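PDB 7B04: nitrite oxidoreductase subunit A from Kuenenia stuttgartiensis, which belongs to the molybdopterin oxidoreductase family and carries a molybdenum atom, two MD1 molecules and an iron/sulfur cluster. Local coordinates for residues B[381-386]-B[828-833]; B[461-466]-B[481-486]; B[909-914]-B[1103-1108]; B[968-973]-B[1005-1010]. One frame throughout, in Å; residues are numbered along the deposited sequence.

Contact 1 of 4, residues B[381-386]-B[828-833]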
loop_
_atom_site.group_PDB
_atom_site.type_symbol
_atom_site.label_atom_id
_atom_site.label_comp_id
_atom_site.label_asym_id
_atom_site.label_seq_id
_atom_site.Cartn_x
_atom_site.Cartn_y
_atom_site.Cartn_z
ATOM N N THR B 381 24.798 17.740 -27.451
ATOM C CA THR B 381 25.254 18.126 -26.121
ATOM C C THR B 381 25.982 19.462 -26.188
ATOM O O THR B 381 26.565 19.816 -27.217
ATOM C CB THR B 381 26.151 17.039 -25.508
ATOM O OG1 THR B 381 25.566 15.752 -25.750
ATOM C CG2 THR B 381 26.262 17.231 -24.007
ATOM N N ASP B 382 25.966 20.190 -25.069
ATOM C CA ASP B 382 26.621 21.489 -24.999
ATOM C C ASP B 382 28.120 21.409 -24.717
ATOM O O ASP B 382 28.775 22.456 -24.698
ATOM C CB ASP B 382 25.924 22.394 -23.973
ATOM C CG ASP B 382 26.170 21.980 -22.535
ATOM O OD1 ASP B 382 26.660 20.858 -22.290
ATOM O OD2 ASP B 382 25.865 22.796 -21.638
ATOM N N PHE B 383 28.671 20.217 -24.467
ATOM C CA PHE B 383 30.094 20.121 -24.142
ATOM C C PHE B 383 30.996 20.733 -25.210
ATOM O O PHE B 383 31.957 21.428 -24.834
ATOM C CB PHE B 383 30.501 18.659 -23.912
ATOM C CG PHE B 383 30.193 18.138 -22.540
ATOM C CD1 PHE B 383 30.881 18.598 -21.430
ATOM C CD2 PHE B 383 29.238 17.154 -22.365
ATOM C CE1 PHE B 383 30.600 18.102 -20.169
ATOM C CE2 PHE B 383 28.952 16.655 -21.113
ATOM C CZ PHE B 383 29.634 17.129 -20.013
ATOM N N PRO B 384 30.771 20.535 -26.516
ATOM C CA PRO B 384 31.651 21.177 -27.504
ATOM C C PRO B 384 31.553 22.692 -27.510
ATOM O O PRO B 384 32.496 23.350 -27.965
ATOM C CB PRO B 384 31.179 20.582 -28.839
ATOM C CG PRO B 384 29.782 20.145 -28.584
ATOM C CD PRO B 384 29.793 19.647 -27.175
ATOM N N LEU B 385 30.442 23.263 -27.052
ATOM C CA LEU B 385 30.273 24.711 -27.076
ATOM C C LEU B 385 31.305 25.385 -26.168
ATOM O O LEU B 385 31.590 24.905 -25.071
ATOM C CB LEU B 385 28.843 25.071 -26.652
ATOM C CG LEU B 385 27.780 24.995 -27.757
ATOM C CD1 LEU B 385 27.440 23.556 -28.134
ATOM C CD2 LEU B 385 26.526 25.751 -27.348
ATOM N N LEU B 386 31.905 26.463 -26.679
ATOM C CA LEU B 386 32.994 27.234 -26.020
ATOM C C LEU B 386 32.449 28.224 -24.986
ATOM O O LEU B 386 31.437 28.864 -25.274
ATOM C CB LEU B 386 33.785 27.949 -27.117
ATOM C CG LEU B 386 34.679 27.053 -27.970
ATOM C CD1 LEU B 386 35.865 27.814 -28.514
ATOM C CD2 LEU B 386 35.178 25.879 -27.170
ATOM N N LEU B 828 21.475 19.071 -24.746
ATOM C CA LEU B 828 21.445 18.703 -23.323
ATOM C C LEU B 828 22.474 19.608 -22.663
ATOM O O LEU B 828 23.584 19.596 -23.134
ATOM C CB LEU B 828 21.870 17.240 -23.220
ATOM C CG LEU B 828 20.959 16.237 -23.914
ATOM C CD1 LEU B 828 21.552 14.852 -23.859
ATOM C CD2 LEU B 828 19.582 16.236 -23.291
ATOM N N GLN B 829 22.140 20.263 -21.556
ATOM C CA GLN B 829 23.101 21.220 -20.970
ATOM C C GLN B 829 23.671 20.755 -19.632
ATOM O O GLN B 829 22.921 20.388 -18.761
ATOM C CB GLN B 829 22.441 22.589 -20.842
ATOM C CG GLN B 829 21.622 22.982 -22.051
ATOM C CD GLN B 829 21.627 24.464 -22.317
ATOM O OE1 GLN B 829 21.421 24.918 -23.430
ATOM N NE2 GLN B 829 21.871 25.240 -21.290
ATOM N N ALA B 830 24.993 20.778 -19.527
ATOM C CA ALA B 830 25.724 20.494 -18.277
ATOM C C ALA B 830 26.145 21.812 -17.635
ATOM O O ALA B 830 26.814 21.754 -16.622
ATOM C CB ALA B 830 26.886 19.599 -18.566
ATOM N N TYR B 831 25.829 22.933 -18.280
ATOM C CA TYR B 831 26.237 24.291 -17.854
ATOM C C TYR B 831 25.075 25.260 -18.053
ATOM O O TYR B 831 24.339 25.075 -19.002
ATOM C CB TYR B 831 27.404 24.761 -18.721
ATOM C CG TYR B 831 28.165 25.912 -18.126
ATOM C CD1 TYR B 831 28.941 25.732 -17.001
ATOM C CD2 TYR B 831 28.080 27.179 -18.658
ATOM C CE1 TYR B 831 29.625 26.779 -16.421
ATOM C CE2 TYR B 831 28.753 28.238 -18.082
ATOM C CZ TYR B 831 29.531 28.034 -16.966
ATOM O OH TYR B 831 30.183 29.060 -16.371
ATOM N N ASN B 832 24.919 26.245 -17.168
ATOM C CA ASN B 832 23.843 27.263 -17.306
ATOM C C ASN B 832 24.478 28.653 -17.147
ATOM O O ASN B 832 25.009 28.913 -16.084
ATOM C CB ASN B 832 22.658 26.947 -16.388
ATOM C CG ASN B 832 21.785 25.808 -16.871
ATOM O OD1 ASN B 832 21.997 24.658 -16.534
ATOM N ND2 ASN B 832 20.774 26.114 -17.650
ATOM N N ASP B 833 24.366 29.527 -18.153
ATOM C CA ASP B 833 25.055 30.812 -18.102
ATOM C C ASP B 833 24.140 31.966 -17.707
ATOM O O ASP B 833 24.573 33.120 -17.755
ATOM C CB ASP B 833 25.736 31.115 -19.442
ATOM C CG ASP B 833 24.754 31.217 -20.595
ATOM O OD1 ASP B 833 23.553 30.940 -20.393
ATOM O OD2 ASP B 833 25.191 31.575 -21.709
#

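Contact 2 of 4, residues B[461-466]-B[481-486]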
loop_
_atom_site.group_PDB
_atom_site.type_symbol
_atom_site.label_atom_id
_atom_site.label_comp_id
_atom_site.label_asym_id
_atom_site.label_seq_id
_atom_site.Cartn_x
_atom_site.Cartn_y
_atom_site.Cartn_z
ATOM N N VAL B 461 35.092 20.338 -31.715
ATOM C CA VAL B 461 36.137 19.720 -30.908
ATOM C C VAL B 461 35.687 19.723 -29.454
ATOM O O VAL B 461 35.226 20.748 -28.934
ATOM C CB VAL B 461 37.494 20.432 -31.070
ATOM C CG1 VAL B 461 37.963 20.363 -32.508
ATOM C CG2 VAL B 461 37.432 21.878 -30.592
ATOM N N LEU B 462 35.781 18.557 -28.815
ATOM C CA LEU B 462 35.403 18.424 -27.414
ATOM C C LEU B 462 36.435 19.060 -26.493
ATOM O O LEU B 462 36.069 19.614 -25.454
ATOM C CB LEU B 462 35.142 16.954 -27.062
ATOM C CG LEU B 462 33.833 16.493 -27.725
ATOM C CD1 LEU B 462 33.451 15.089 -27.291
ATOM C CD2 LEU B 462 32.700 17.481 -27.451
ATOM N N GLU B 463 37.720 18.930 -26.808
ATOM C CA GLU B 463 38.777 19.469 -25.966
ATOM C C GLU B 463 39.432 20.673 -26.627
ATOM O O GLU B 463 39.352 20.871 -27.841
ATOM C CB GLU B 463 39.849 18.416 -25.683
ATOM C CG GLU B 463 39.323 17.159 -25.039
ATOM C CD GLU B 463 40.403 16.116 -24.858
ATOM O OE1 GLU B 463 41.123 15.827 -25.836
ATOM O OE2 GLU B 463 40.530 15.585 -23.734
ATOM N N GLY B 464 40.110 21.468 -25.805
ATOM C CA GLY B 464 40.818 22.628 -26.299
ATOM C C GLY B 464 40.627 23.888 -25.479
ATOM O O GLY B 464 39.551 24.148 -24.931
ATOM N N SER B 465 41.693 24.677 -25.395
ATOM C CA SER B 465 41.675 25.997 -24.783
ATOM C C SER B 465 42.253 26.938 -25.823
ATOM O O SER B 465 43.372 26.723 -26.299
ATOM C CB SER B 465 42.494 26.042 -23.490
ATOM O OG SER B 465 41.933 25.195 -22.504
ATOM N N PHE B 466 41.506 27.968 -26.180
ATOM C CA PHE B 466 41.868 28.775 -27.328
ATOM C C PHE B 466 42.010 30.223 -26.905
ATOM O O PHE B 466 41.375 30.678 -25.948
ATOM C CB PHE B 466 40.817 28.636 -28.434
ATOM C CG PHE B 466 40.556 27.213 -28.828
ATOM C CD1 PHE B 466 41.353 26.585 -29.768
ATOM C CD2 PHE B 466 39.532 26.492 -28.234
ATOM C CE1 PHE B 466 41.126 25.270 -30.121
ATOM C CE2 PHE B 466 39.298 25.176 -28.585
ATOM C CZ PHE B 466 40.096 24.565 -29.532
ATOM N N LEU B 481 33.571 23.478 -22.676
ATOM C CA LEU B 481 32.917 23.085 -21.431
ATOM C C LEU B 481 33.521 21.803 -20.879
ATOM O O LEU B 481 33.665 21.646 -19.661
ATOM C CB LEU B 481 31.412 22.914 -21.646
ATOM C CG LEU B 481 30.643 22.459 -20.403
ATOM C CD1 LEU B 481 30.768 23.478 -19.275
ATOM C CD2 LEU B 481 29.183 22.180 -20.732
ATOM N N LEU B 482 33.892 20.877 -21.766
ATOM C CA LEU B 482 34.538 19.649 -21.319
ATOM C C LEU B 482 35.886 19.946 -20.676
ATOM O O LEU B 482 36.232 19.358 -19.643
ATOM C CB LEU B 482 34.697 18.690 -22.498
ATOM C CG LEU B 482 34.762 17.196 -22.185
ATOM C CD1 LEU B 482 34.191 16.393 -23.342
ATOM C CD2 LEU B 482 36.188 16.771 -21.897
ATOM N N GLU B 483 36.667 20.851 -21.274
ATOM C CA GLU B 483 37.890 21.302 -20.619
ATOM C C GLU B 483 37.582 21.933 -19.267
ATOM O O GLU B 483 38.262 21.649 -18.276
ATOM C CB GLU B 483 38.657 22.277 -21.512
ATOM C CG GLU B 483 39.494 21.600 -22.592
ATOM C CD GLU B 483 40.683 20.838 -22.033
ATOM O OE1 GLU B 483 41.230 21.257 -20.992
ATOM O OE2 GLU B 483 41.069 19.814 -22.638
ATOM N N MET B 484 36.587 22.811 -19.263
ATOM C CA MET B 484 36.170 23.460 -18.005
ATOM C C MET B 484 35.677 22.348 -17.081
ATOM O O MET B 484 35.998 22.378 -15.900
ATOM C CB MET B 484 35.072 24.493 -18.243
ATOM C CG MET B 484 35.537 25.705 -19.014
ATOM S SD MET B 484 34.553 27.184 -18.743
ATOM C CE MET B 484 35.669 28.173 -17.766
ATOM N N TYR B 485 34.970 21.354 -17.608
ATOM C CA TYR B 485 34.537 20.265 -16.697
ATOM C C TYR B 485 35.752 19.504 -16.157
ATOM O O TYR B 485 35.743 19.119 -14.992
ATOM C CB TYR B 485 33.420 19.415 -17.298
ATOM C CG TYR B 485 32.055 19.755 -16.761
ATOM C CD1 TYR B 485 31.610 19.266 -15.550
ATOM C CD2 TYR B 485 31.223 20.603 -17.450
ATOM C CE1 TYR B 485 30.365 19.590 -15.050
ATOM C CE2 TYR B 485 29.979 20.943 -16.960
ATOM C CZ TYR B 485 29.547 20.439 -15.757
ATOM O OH TYR B 485 28.317 20.799 -15.309
ATOM N N LYS B 486 36.772 19.314 -16.990
ATOM C CA LYS B 486 38.016 18.599 -16.620
ATOM C C LYS B 486 38.658 19.318 -15.435
ATOM O O LYS B 486 39.213 18.650 -14.591
ATOM C CB LYS B 486 38.974 18.685 -17.806
ATOM C CG LYS B 486 39.219 17.397 -18.569
ATOM C CD LYS B 486 39.974 17.652 -19.843
ATOM C CE LYS B 486 39.848 16.546 -20.861
ATOM N NZ LYS B 486 39.539 17.088 -22.199
#

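Contact 3 of 4, residues B[909-914]-B[1103-1108]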
loop_
_atom_site.group_PDB
_atom_site.type_symbol
_atom_site.label_atom_id
_atom_site.label_comp_id
_atom_site.label_asym_id
_atom_site.label_seq_id
_atom_site.Cartn_x
_atom_site.Cartn_y
_atom_site.Cartn_z
ATOM N N TYR B 909 20.338 17.653 17.175
ATOM C CA TYR B 909 19.425 17.382 16.065
ATOM C C TYR B 909 20.234 16.804 14.901
ATOM O O TYR B 909 20.396 17.398 13.831
ATOM C CB TYR B 909 18.653 18.642 15.689
ATOM C CG TYR B 909 17.861 19.242 16.841
ATOM C CD1 TYR B 909 16.473 19.314 16.793
ATOM C CD2 TYR B 909 18.501 19.746 17.969
ATOM C CE1 TYR B 909 15.748 19.863 17.844
ATOM C CE2 TYR B 909 17.791 20.285 19.019
ATOM C CZ TYR B 909 16.419 20.363 18.945
ATOM O OH TYR B 909 15.723 20.910 19.998
ATOM N N HIS B 910 20.736 15.593 15.139
ATOM C CA HIS B 910 21.680 14.912 14.261
ATOM C C HIS B 910 21.088 13.655 13.634
ATOM O O HIS B 910 21.808 12.697 13.346
ATOM C CB HIS B 910 22.954 14.560 15.024
ATOM C CG HIS B 910 22.701 13.796 16.288
ATOM N ND1 HIS B 910 22.192 14.390 17.422
ATOM C CD2 HIS B 910 22.876 12.490 16.596
ATOM C CE1 HIS B 910 22.065 13.484 18.374
ATOM N NE2 HIS B 910 22.474 12.322 17.899
ATOM N N PHE B 911 19.776 13.645 13.423
ATOM C CA PHE B 911 19.091 12.540 12.765
ATOM C C PHE B 911 18.398 13.071 11.523
ATOM O O PHE B 911 17.598 14.007 11.613
ATOM C CB PHE B 911 18.061 11.892 13.693
ATOM C CG PHE B 911 18.652 10.987 14.725
ATOM C CD1 PHE B 911 19.150 9.746 14.369
ATOM C CD2 PHE B 911 18.693 11.366 16.055
ATOM C CE1 PHE B 911 19.691 8.903 15.320
ATOM C CE2 PHE B 911 19.230 10.529 17.011
ATOM C CZ PHE B 911 19.730 9.295 16.642
ATOM N N TYR B 912 18.690 12.477 10.369
ATOM C CA TYR B 912 17.862 12.800 9.225
ATOM C C TYR B 912 16.467 12.238 9.470
ATOM O O TYR B 912 16.268 11.336 10.290
ATOM C CB TYR B 912 18.450 12.221 7.935
ATOM C CG TYR B 912 19.829 12.734 7.571
ATOM C CD1 TYR B 912 19.991 13.936 6.896
ATOM C CD2 TYR B 912 20.966 12.002 7.882
ATOM C CE1 TYR B 912 21.250 14.401 6.559
ATOM C CE2 TYR B 912 22.225 12.457 7.551
ATOM C CZ TYR B 912 22.363 13.656 6.888
ATOM O OH TYR B 912 23.618 14.109 6.556
ATOM N N CYS B 913 15.498 12.755 8.733
ATOM C CA CYS B 913 14.131 12.277 8.927
ATOM C C CYS B 913 13.462 12.298 7.557
ATOM O O CYS B 913 12.825 13.279 7.169
ATOM C CB CYS B 913 13.363 13.108 9.942
ATOM S SG CYS B 913 11.790 12.378 10.433
ATOM N N VAL B 914 13.589 11.194 6.855
ATOM C CA VAL B 914 12.979 11.057 5.545
ATOM C C VAL B 914 11.503 10.754 5.739
ATOM O O VAL B 914 11.106 10.083 6.700
ATOM C CB VAL B 914 13.674 9.947 4.734
ATOM C CG1 VAL B 914 15.082 10.356 4.357
ATOM C CG2 VAL B 914 13.698 8.665 5.541
ATOM N N VAL B 1103 16.215 16.033 12.872
ATOM C CA VAL B 1103 15.295 15.856 14.027
ATOM C C VAL B 1103 16.052 15.396 15.264
ATOM O O VAL B 1103 17.112 14.863 15.120
ATOM C CB VAL B 1103 14.250 14.800 13.616
ATOM C CG1 VAL B 1103 13.020 14.795 14.478
ATOM C CG2 VAL B 1103 13.826 14.993 12.187
ATOM N N LYS B 1104 15.463 15.648 16.427
ATOM C CA LYS B 1104 15.927 15.175 17.748
ATOM C C LYS B 1104 14.915 14.130 18.223
ATOM O O LYS B 1104 13.733 14.360 18.074
ATOM C CB LYS B 1104 15.952 16.316 18.757
ATOM C CG LYS B 1104 16.713 16.009 20.026
ATOM C CD LYS B 1104 16.947 17.198 20.907
ATOM C CE LYS B 1104 15.687 17.687 21.578
ATOM N NZ LYS B 1104 15.975 18.765 22.548
ATOM N N ILE B 1105 15.393 12.995 18.714
ATOM C CA ILE B 1105 14.510 11.908 19.209
ATOM C C ILE B 1105 14.771 11.728 20.695
ATOM O O ILE B 1105 15.914 11.683 21.085
ATOM C CB ILE B 1105 14.805 10.601 18.463
ATOM C CG1 ILE B 1105 15.189 10.856 17.013
ATOM C CG2 ILE B 1105 13.624 9.668 18.536
ATOM C CD1 ILE B 1105 14.007 10.937 16.120
ATOM N N THR B 1106 13.713 11.685 21.476
ATOM C CA THR B 1106 13.770 11.437 22.911
ATOM C C THR B 1106 12.611 10.526 23.282
ATOM O O THR B 1106 11.515 10.644 22.726
ATOM C CB THR B 1106 13.723 12.721 23.763
ATOM O OG1 THR B 1106 12.362 13.089 24.009
ATOM C CG2 THR B 1106 14.470 13.879 23.104
ATOM N N LYS B 1107 12.866 9.623 24.225
ATOM C CA LYS B 1107 11.845 8.688 24.681
ATOM C C LYS B 1107 10.674 9.415 25.334
ATOM O O LYS B 1107 10.852 10.403 26.052
ATOM C CB LYS B 1107 12.456 7.694 25.670
ATOM C CG LYS B 1107 11.453 6.737 26.296
ATOM C CD LYS B 1107 12.103 5.865 27.358
ATOM C CE LYS B 1107 11.078 4.984 28.055
ATOM N NZ LYS B 1107 11.688 4.160 29.137
ATOM N N ALA B 1108 9.467 8.920 25.065
ATOM C CA ALA B 1108 8.227 9.506 25.555
ATOM C C ALA B 1108 7.504 8.622 26.559
ATOM O O ALA B 1108 7.156 9.084 27.651
ATOM C CB ALA B 1108 7.301 9.815 24.374
#

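Contact 4 of 4, residues B[968-973]-B[1005-1010]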
loop_
_atom_site.group_PDB
_atom_site.type_symbol
_atom_site.label_atom_id
_atom_site.label_comp_id
_atom_site.label_asym_id
_atom_site.label_seq_id
_atom_site.Cartn_x
_atom_site.Cartn_y
_atom_site.Cartn_z
ATOM N N GLY B 968 18.258 5.345 25.145
ATOM C CA GLY B 968 17.407 4.619 26.074
ATOM C C GLY B 968 16.031 4.297 25.534
ATOM O O GLY B 968 15.054 4.297 26.294
ATOM N N ILE B 969 15.928 4.018 24.239
ATOM C CA ILE B 969 14.651 3.746 23.594
ATOM C C ILE B 969 14.645 2.287 23.169
ATOM O O ILE B 969 15.538 1.841 22.437
ATOM C CB ILE B 969 14.424 4.668 22.386
ATOM C CG1 ILE B 969 14.322 6.125 22.841
ATOM C CG2 ILE B 969 13.182 4.244 21.615
ATOM C CD1 ILE B 969 14.433 7.129 21.717
ATOM N N GLU B 970 13.641 1.546 23.620
ATOM C CA GLU B 970 13.462 0.166 23.207
ATOM C C GLU B 970 12.421 0.107 22.095
ATOM O O GLU B 970 11.550 0.975 22.002
ATOM C CB GLU B 970 13.027 -0.692 24.390
ATOM C CG GLU B 970 13.019 -2.169 24.115
ATOM C CD GLU B 970 14.396 -2.754 23.944
ATOM O OE1 GLU B 970 15.359 -2.205 24.518
ATOM O OE2 GLU B 970 14.512 -3.776 23.240
ATOM N N ASP B 971 12.527 -0.916 21.240
ATOM C CA ASP B 971 11.591 -1.064 20.127
ATOM C C ASP B 971 10.159 -1.151 20.641
ATOM O O ASP B 971 9.834 -1.988 21.486
ATOM C CB ASP B 971 11.923 -2.289 19.269
ATOM C CG ASP B 971 10.941 -2.463 18.087
ATOM O OD1 ASP B 971 11.165 -3.378 17.263
ATOM O OD2 ASP B 971 9.958 -1.694 17.961
ATOM N N GLY B 972 9.299 -0.302 20.084
ATOM C CA GLY B 972 7.901 -0.231 20.450
ATOM C C GLY B 972 7.565 0.882 21.406
ATOM O O GLY B 972 6.381 1.104 21.671
ATOM N N ASP B 973 8.562 1.608 21.901
ATOM C CA ASP B 973 8.316 2.727 22.796
ATOM C C ASP B 973 7.839 3.947 22.016
ATOM O O ASP B 973 8.169 4.128 20.842
ATOM C CB ASP B 973 9.584 3.081 23.574
ATOM C CG ASP B 973 9.975 2.013 24.575
ATOM O OD1 ASP B 973 9.079 1.279 25.044
ATOM O OD2 ASP B 973 11.175 1.918 24.905
ATOM N N ALA B 1005 8.310 4.011 18.068
ATOM C CA ALA B 1005 9.576 3.735 17.412
ATOM C C ALA B 1005 9.635 2.271 16.996
ATOM O O ALA B 1005 9.107 1.391 17.679
ATOM C CB ALA B 1005 10.753 4.060 18.335
ATOM N N LYS B 1006 10.282 2.018 15.860
ATOM C CA LYS B 1006 10.399 0.674 15.309
ATOM C C LYS B 1006 11.855 0.408 14.967
ATOM O O LYS B 1006 12.465 1.170 14.209
ATOM C CB LYS B 1006 9.523 0.510 14.064
ATOM C CG LYS B 1006 9.753 -0.797 13.322
ATOM C CD LYS B 1006 8.995 -0.850 12.005
ATOM C CE LYS B 1006 9.378 -2.090 11.208
ATOM N NZ LYS B 1006 8.698 -2.154 9.884
ATOM N N TYR B 1007 12.407 -0.670 15.519
ATOM C CA TYR B 1007 13.767 -1.067 15.180
ATOM C C TYR B 1007 13.807 -1.560 13.742
ATOM O O TYR B 1007 13.090 -2.499 13.380
ATOM C CB TYR B 1007 14.268 -2.160 16.121
ATOM C CG TYR B 1007 14.702 -1.675 17.484
ATOM C CD1 TYR B 1007 14.602 -0.337 17.834
ATOM C CD2 TYR B 1007 15.218 -2.561 18.421
ATOM C CE1 TYR B 1007 14.994 0.102 19.081
ATOM C CE2 TYR B 1007 15.616 -2.129 19.671
ATOM C CZ TYR B 1007 15.502 -0.795 19.995
ATOM O OH TYR B 1007 15.898 -0.358 21.237
ATOM N N ASN B 1008 14.641 -0.925 12.921
ATOM C CA ASN B 1008 14.902 -1.388 11.561
ATOM C C ASN B 1008 16.378 -1.146 11.277
ATOM O O ASN B 1008 16.779 -0.017 10.954
ATOM C CB ASN B 1008 14.018 -0.678 10.540
ATOM C CG ASN B 1008 14.042 -1.350 9.179
ATOM O OD1 ASN B 1008 14.749 -2.336 8.971
ATOM N ND2 ASN B 1008 13.265 -0.817 8.243
ATOM N N PRO B 1009 17.216 -2.178 11.382
ATOM C CA PRO B 1009 18.644 -2.016 11.091
ATOM C C PRO B 1009 18.969 -1.892 9.611
ATOM O O PRO B 1009 20.150 -1.901 9.255
ATOM C CB PRO B 1009 19.261 -3.293 11.683
ATOM C CG PRO B 1009 18.167 -4.284 11.666
ATOM C CD PRO B 1009 16.898 -3.523 11.889
ATOM N N ALA B 1010 17.951 -1.775 8.755
ATOM C CA ALA B 1010 18.176 -1.489 7.348
ATOM C C ALA B 1010 18.586 -0.042 7.123
ATOM O O ALA B 1010 19.073 0.288 6.037
ATOM C CB ALA B 1010 16.919 -1.805 6.536
#

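Contact 1 of 4, residues B[381-386]-B[828-833]
The carboxylate of D382 takes up two successive backbone amides, those of A830 and Y831. A830 N donates to D382 OD2 at 3.0 Å, meeting it on the syn side but 34° out of the carboxylate plane. The same N-H also leans weakly on D382 OD1, so both oxygens share it. Y831 N adds a weak bond to D382 OD2 at 3.4 Å, and R394 is a long, weak ion-pair partner of that oxygen. D382 CG sits between its own backbone N and carbonyl carbon (chi1 72°), which turns the carboxylate toward the 828-833 segment. D382 N meanwhile donates to L828 O at 3.1 Å, a bond belonging to the single bridge between T381 and L828, and D382 O accepts L385 N in a type I turn. Around this hub, T381 O is bonded by R827, Y831 OH by L392 O and Q829 OE1 by T825. Next to these polar groups, F383 CZ rests on A830 CB at 4.0 Å. The two loops are buried among helices: helix 374-378 packs on F383 and L828, helix 544-548 on F383, L828 and A830, and helix 481-488 on D382, F383, A830 and Y831.

Contact 2 of 4, residues B[461-466]-B[481-486]
A salt-bridge network of E463, E483 and K486 joins the approach to strand 465-469 with the first turns of helix 481-488. K486 lies between the two glutamates, its NZ paired with E463 OE2 across the contact and with E483 OE2 one helical turn back; the modelled place of NZ is uncertain, so the separations mean little. E463 extends beyond CG and meets the lysine chain at about a right angle. E483 CG, set anti to the carbonyl carbon (chi1 -81°), lies 3.3 Å from G464 N; the bend at chi2 then turns the carboxylate toward the lysine and E463 CB. The two carboxylate planes are turned 49° apart, with E463 OE2 and E483 OE2 4.4 Å from each other, a like-charge approach that the lysine would be expected to offset. The helix follows directly on strand 475-480, the middle strand of a three-stranded antiparallel sheet, which pairs with 465-469 as a beta hairpin; 481-488 thus turns back along the entry to its own hairpin. Glycine suits G464 here, since its phi is 135°. On the buried side L462 CB touches L482 CD1 at 3.9 Å, and L462 O lies 3.4 Å from L482 CB. T480 OG1, at the end of the strand, is hydrogen-bonded to both L462 O and E483 N, while P384 packs on L462 from the neighbouring loop.

Contact 3 of 4, residues B[909-914]-B[1103-1108]
K1104 starts with CG opposite the backbone N (chi1 -166°) and turns at its third torsion, a course that carries the lysine across the ring of Y909. Its CB stands over one face of that ring, 3.8 Å from the centroid and 19° off the normal, in a CH-pi contact. Further along, K1104 CD lies 3.7 Å from Y909 CE2, and K1104 NZ gives a weak hydrogen bond to Y909 OH at 3.3 Å. One residue pair thus combines aliphatic cover of a ring face with a polar contact at the hydroxyl. The backbones meet in an antiparallel hydrogen-bonded pair, F911 with V1103: V1103 N donates to F911 O at 2.8 Å, whereas the return bond from F911 N to V1103 O is weak at 3.4 Å. Strands 911-914 and 1103-1108 run 102° apart, so the pairing is confined to this corner. It joins the first and last strands of a six-stranded sheet, consistent with the double-psi barrel of the C-terminal domain in this family. On the side where F911 and V1103 point, F911 CD2 rests on I1105 CG1 at 3.7 Å, the two side chains crossing at about a right angle, and V1103 O lies at the edge of the phenyl ring. Strand 974-978 packs against V1103 and I1105, and T1016 of strand 1015-1018 against F911 and C913. V914, one residue beyond C913, touches a bound MD1.

Contact 4 of 4, residues B[968-973]-B[1005-1010]
D971 sets its CB over the centre of the Y1007 ring in a CH-pi contact, 3.4 Å from the centroid, while that ring's hydroxyl is given to the carbonyl of I969, two residues before D971. The site is at one end of strand 1001-1007 in the six-stranded sheet, probably a double-psi barrel as in relatives, where the loop from helix 961-966 to strand 974-978 meets it. Y1007 OH donates to I969 O at 2.5 Å, in the carbonyl plane and on a lone pair, which fixes where the ring points. D971 N also lies above the ring face, 3.2 Å from CZ of Y1007. With D971 CG trans to the backbone N (chi1 180°), the carboxylate runs back along the tyrosine in the opposite sense, its plane 36° from that of the ring. Beyond the ring the backbones are joined at a type II turn, E970 to D973. G972 N donates to A1005 O at 2.9 Å, and A1005 N returns a bond to D973 O at 2.8 Å. G972, with positive phi, suits this turn. I969 CG2 packs on A1005 CB at 4.1 Å, just after G968 has ended the preceding helix in a Schellman motif. K1006 NZ is hydrogen-bonded to E146 O of nitrite oxidoreductase subunit B, and N1008 ND2 bonds H958 ND1 of its own chain and D147 O of subunit B. D973 OD1 takes the amide of G1111, while D973 OD2 accepts E970 N at 2.8 Å, on its anti side, tilted out of the carboxylate plane.

In the fold
From the N terminus, contact 1 opens in the loop after helix 374-378. Contact 2 closes a short hairpin loop between 461-466 and 481-486, nested within the long loop that contact 1 closes only at 828-833. The two touch, and Y485 OH of the helix probably bonds A830 O, tying the three-stranded sheet and its helix to the 828-833 loop. Contact 3 then opens at 909-914; contact 4 closes 968-973 onto 1005-1010 inside it, before 1103-1108 completes contact 3. Both reach the same six-stranded sheet, and K1107 packs on G968 and I969. The two pairs lie in series, with centres of contacts 1 and 3 about 41 Å apart.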